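Local coordinates for protein transcriptional regulator (NtrC family) (Aquifex aeolicus, PDB 3DZD) that probably acts as a transcriptional activator of sigma54-dependent promoters, an AAA+ ATPase of the NtrC family controlled by a response regulator receiver domain, at residues Val3-Asp8 / Ala18-Glu23; Val77-Gly80 / Thr86-Lys89. All blocks are in the same frame, centred on the assembly; numbering follows the deposited sequence.

Interaction 1: Val3-Asp8 / Ala18-Glu23; sequences VLVVDD and AILEEE
L20, whose side chain reaches across to V3 and V5, accepts a hydrogen bond at its backbone O from E23 N, 2.9 Å away. This bond lies within 18-23; the link to 3-8 is wholly apolar. It belongs to the first beta-alpha-beta unit of the receiver domain, a CheY-like fold, and sets helix 10-22 against strand 2-6. V3 and V5, two residues apart on the strand, point to the helix, while L4 between them points the other way. A single methyl of L20 does the touching. With CD1 anti to CA (chi2 170°), the leucine is extended and carries that branch to the strand. V3 CG1 lies 3.7 Å from L20 CD1, the two side chains crossing at about a right angle.

All three residues are buried, and other parts of the domain close round them. L16 and I12 of the same helix pack on V5, while F116 and F108 of helix 105-119 touch V3 and L20 respectively. Further along the segment 3-8 is D7, near D51 in the acidic cluster where receiver domains are usually phosphorylated. Although both valines hold CG1 anti to the backbone N (chi1 179° in V3, -178° in V5), they offer different methyls to the leucine: V3 uses CG1, whereas V5 uses CG2, which is 3.8 Å from L20 CD1.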
loop_
_atom_site.group_PDB
_atom_site.type_symbol
_atom_site.label_atom_id
_atom_site.label_comp_id
_atom_site.label_asym_id
_atom_site.label_seq_id
_atom_site.Cartn_x
_atom_site.Cartn_y
_atom_site.Cartn_z
ATOM N N VAL A 3 15.593 8.413 20.274
ATOM C CA VAL A 3 15.353 7.285 21.170
ATOM C C VAL A 3 15.410 7.760 22.611
ATOM O O VAL A 3 16.423 8.299 23.040
ATOM C CB VAL A 3 16.401 6.165 20.977
ATOM C CG1 VAL A 3 16.146 5.015 21.949
ATOM C CG2 VAL A 3 16.391 5.667 19.537
ATOM N N LEU A 4 14.325 7.575 23.355
ATOM C CA LEU A 4 14.322 7.961 24.762
ATOM C C LEU A 4 14.647 6.754 25.620
ATOM O O LEU A 4 13.985 5.722 25.520
ATOM C CB LEU A 4 12.968 8.549 25.186
ATOM C CG LEU A 4 12.788 8.822 26.689
ATOM C CD1 LEU A 4 13.691 9.957 27.170
ATOM C CD2 LEU A 4 11.334 9.117 27.026
ATOM N N VAL A 5 15.675 6.891 26.451
ATOM C CA VAL A 5 16.099 5.826 27.352
ATOM C C VAL A 5 15.732 6.173 28.787
ATOM O O VAL A 5 16.267 7.127 29.359
ATOM C CB VAL A 5 17.616 5.574 27.269
ATOM C CG1 VAL A 5 18.003 4.427 28.190
ATOM C CG2 VAL A 5 18.028 5.257 25.842
ATOM N N VAL A 6 14.806 5.400 29.352
ATOM C CA VAL A 6 14.335 5.602 30.718
ATOM C C VAL A 6 14.882 4.524 31.658
ATOM O O VAL A 6 14.515 3.351 31.543
ATOM C CB VAL A 6 12.801 5.563 30.786
ATOM C CG1 VAL A 6 12.328 5.972 32.164
ATOM C CG2 VAL A 6 12.203 6.471 29.723
ATOM N N ASP A 7 15.748 4.921 32.591
ATOM C CA ASP A 7 16.361 3.964 33.511
ATOM C C ASP A 7 16.998 4.632 34.725
ATOM O O ASP A 7 17.462 5.768 34.657
ATOM C CB ASP A 7 17.401 3.093 32.787
ATOM C CG ASP A 7 17.718 1.798 33.542
ATOM O OD1 ASP A 7 17.436 0.704 33.013
ATOM O OD2 ASP A 7 18.252 1.863 34.664
ATOM N N ASP A 8 17.032 3.891 35.828
ATOM C CA ASP A 8 17.562 4.377 37.095
ATOM C C ASP A 8 19.091 4.414 37.135
ATOM O O ASP A 8 19.679 5.238 37.834
ATOM C CB ASP A 8 17.043 3.498 38.236
ATOM C CG ASP A 8 17.409 4.037 39.601
ATOM O OD1 ASP A 8 16.757 4.999 40.053
ATOM O OD2 ASP A 8 18.342 3.491 40.226
ATOM N N ALA A 18 25.835 6.154 24.556
ATOM C CA ALA A 18 27.093 6.063 23.827
ATOM C C ALA A 18 26.903 5.175 22.609
ATOM O O ALA A 18 27.427 5.453 21.531
ATOM C CB ALA A 18 28.195 5.512 24.723
ATOM N N ILE A 19 26.128 4.112 22.789
ATOM C CA ILE A 19 25.893 3.141 21.731
ATOM C C ILE A 19 24.993 3.710 20.653
ATOM O O ILE A 19 25.325 3.652 19.468
ATOM C CB ILE A 19 25.295 1.842 22.300
ATOM C CG1 ILE A 19 26.333 1.137 23.181
ATOM C CG2 ILE A 19 24.831 0.933 21.179
ATOM C CD1 ILE A 19 25.734 0.243 24.241
ATOM N N LEU A 20 23.859 4.271 21.067
ATOM C CA LEU A 20 22.894 4.834 20.130
ATOM C C LEU A 20 23.539 5.928 19.305
ATOM O O LEU A 20 23.441 5.933 18.081
ATOM C CB LEU A 20 21.680 5.391 20.876
ATOM C CG LEU A 20 20.793 4.338 21.547
ATOM C CD1 LEU A 20 19.762 4.984 22.457
ATOM C CD2 LEU A 20 20.111 3.471 20.498
ATOM N N GLU A 21 24.195 6.863 19.984
ATOM C CA GLU A 21 24.856 7.974 19.316
ATOM C C GLU A 21 25.908 7.463 18.337
ATOM O O GLU A 21 26.054 7.995 17.237
ATOM C CB GLU A 21 25.496 8.902 20.345
ATOM C CG GLU A 21 26.017 10.210 19.774
ATOM C CD GLU A 21 26.617 11.104 20.844
ATOM O OE1 GLU A 21 26.406 10.813 22.046
ATOM O OE2 GLU A 21 27.299 12.094 20.485
ATOM N N GLU A 22 26.627 6.420 18.749
ATOM C CA GLU A 22 27.663 5.797 17.929
ATOM C C GLU A 22 27.099 5.162 16.658
ATOM O O GLU A 22 27.830 4.931 15.696
ATOM C CB GLU A 22 28.424 4.749 18.754
ATOM C CG GLU A 22 29.428 3.904 17.972
ATOM C CD GLU A 22 28.860 2.567 17.504
ATOM O OE1 GLU A 22 27.914 2.056 18.142
ATOM O OE2 GLU A 22 29.372 2.019 16.502
ATOM N N GLU A 23 25.799 4.893 16.650
ATOM C CA GLU A 23 25.178 4.200 15.525
ATOM C C GLU A 23 24.284 5.096 14.684
ATOM O O GLU A 23 23.568 4.622 13.805
ATOM C CB GLU A 23 24.392 2.986 16.012
ATOM C CG GLU A 23 25.281 1.843 16.468
ATOM C CD GLU A 23 26.015 1.187 15.315
ATOM O OE1 GLU A 23 25.462 1.181 14.193
ATOM O OE2 GLU A 23 27.132 0.668 15.531
#

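Interaction 2: Val77-Gly80 / Thr86-Lys89; sequences VITG and TAVK
No ring or other flat side-chain group lies between T79 and its neighbours T86 and A87; methyls and a hydroxyl make up the contact, and F98 of strand 97-100 touches both A87 and V77. T79 points from the end of strand 74-79 to helix 85-93, and its two branches part company there. CG2 turns to A87, with T79 CG2 4.3 Å from A87 CB, a loose methyl-to-methyl approach. OG1, set anti to the backbone N (chi1 -168°), passes alongside T86, where T79 OG1 is 4.2 Å from T86 CB.

That second approach is packing, not bonding: the hydroxyl of T79 is instead donated to the carbonyl O of S83, in the turn leading to the helix, which would fix its rotation. The small side chain of A87 lets the backbones come close, T79 CA and A87 CA being 6.4 Å apart. V77, two residues back, also points to the helix but stays at a greater distance, V77 CG2 being 4.8 Å from A87 CA. On another face of the helix, V88 packs on E106 of the second subunit. The position of T79, at the end of strand 74-79 of a CheY-like receiver domain, is consistent with the conserved threonine or serine that commonly responds to phosphorylation in this fold.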
loop_
_atom_site.group_PDB
_atom_site.type_symbol
_atom_site.label_atom_id
_atom_site.label_comp_id
_atom_site.label_asym_id
_atom_site.label_seq_id
_atom_site.Cartn_x
_atom_site.Cartn_y
_atom_site.Cartn_z
ATOM N N VAL A 77 11.096 -2.823 26.606
ATOM C CA VAL A 77 11.346 -2.815 28.041
ATOM C C VAL A 77 12.648 -3.528 28.391
ATOM O O VAL A 77 13.078 -4.446 27.697
ATOM C CB VAL A 77 10.158 -3.382 28.857
ATOM C CG1 VAL A 77 8.981 -2.416 28.804
ATOM C CG2 VAL A 77 9.753 -4.753 28.345
ATOM N N ILE A 78 13.288 -3.065 29.454
ATOM C CA ILE A 78 14.478 -3.716 29.975
ATOM C C ILE A 78 14.110 -4.352 31.300
ATOM O O ILE A 78 13.640 -3.668 32.205
ATOM C CB ILE A 78 15.616 -2.713 30.198
ATOM C CG1 ILE A 78 16.157 -2.222 28.856
ATOM C CG2 ILE A 78 16.728 -3.350 30.994
ATOM C CD1 ILE A 78 17.256 -1.197 28.990
ATOM N N THR A 79 14.304 -5.662 31.408
ATOM C CA THR A 79 13.975 -6.366 32.643
ATOM C C THR A 79 15.178 -7.058 33.273
ATOM O O THR A 79 16.077 -7.535 32.575
ATOM C CB THR A 79 12.867 -7.405 32.432
ATOM O OG1 THR A 79 12.396 -7.851 33.707
ATOM C CG2 THR A 79 13.390 -8.598 31.637
ATOM N N GLY A 80 15.179 -7.110 34.603
ATOM C CA GLY A 80 16.241 -7.759 35.348
ATOM C C GLY A 80 16.407 -9.209 34.944
ATOM O O GLY A 80 15.528 -9.797 34.313
ATOM N N THR A 86 7.490 -10.072 34.468
ATOM C CA THR A 86 7.256 -8.651 34.293
ATOM C C THR A 86 7.248 -8.335 32.800
ATOM O O THR A 86 6.411 -7.570 32.316
ATOM C CB THR A 86 8.374 -7.839 34.969
ATOM O OG1 THR A 86 8.764 -8.486 36.188
ATOM C CG2 THR A 86 7.912 -6.429 35.271
ATOM N N ALA A 87 8.184 -8.945 32.076
ATOM C CA ALA A 87 8.337 -8.719 30.643
ATOM C C ALA A 87 7.051 -9.025 29.876
ATOM O O ALA A 87 6.537 -8.171 29.153
ATOM C CB ALA A 87 9.503 -9.534 30.098
ATOM N N VAL A 88 6.538 -10.243 30.032
ATOM C CA VAL A 88 5.253 -10.602 29.444
ATOM C C VAL A 88 4.200 -9.562 29.815
ATOM O O VAL A 88 3.427 -9.102 28.966
ATOM C CB VAL A 88 4.770 -11.979 29.930
ATOM C CG1 VAL A 88 3.336 -12.229 29.482
ATOM C CG2 VAL A 88 5.686 -13.071 29.424
ATOM N N LYS A 89 4.174 -9.205 31.095
ATOM C CA LYS A 89 3.247 -8.206 31.599
ATOM C C LYS A 89 3.300 -7.001 30.668
ATOM O O LYS A 89 2.285 -6.577 30.121
ATOM C CB LYS A 89 3.663 -7.794 33.010
ATOM C CG LYS A 89 2.554 -7.762 34.048
ATOM C CD LYS A 89 3.157 -7.651 35.448
ATOM C CE LYS A 89 2.182 -8.082 36.532
ATOM N NZ LYS A 89 2.879 -8.324 37.828
#

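Interactions 1 and 2 both join a strand of the five-stranded parallel sheet of the receiver domain to the helix that follows it. Their centres lie 18 Å apart, and their nearest atoms, about 4 Å apart, do not touch. Along the chain they come in series: 3-8 / 18-23 belongs to the unit of strand 2-6, helix 10-22 and strand 26-30, and 77-80 / 86-89 to that of strand 74-79, helix 85-93 and strand 97-100. Strand 47-51 runs between strands 2-6 and 74-79 and carries D51, probably the phosphorylation site. The two contacts therefore flank the strand from which a phosphorylation signal would be expected to start.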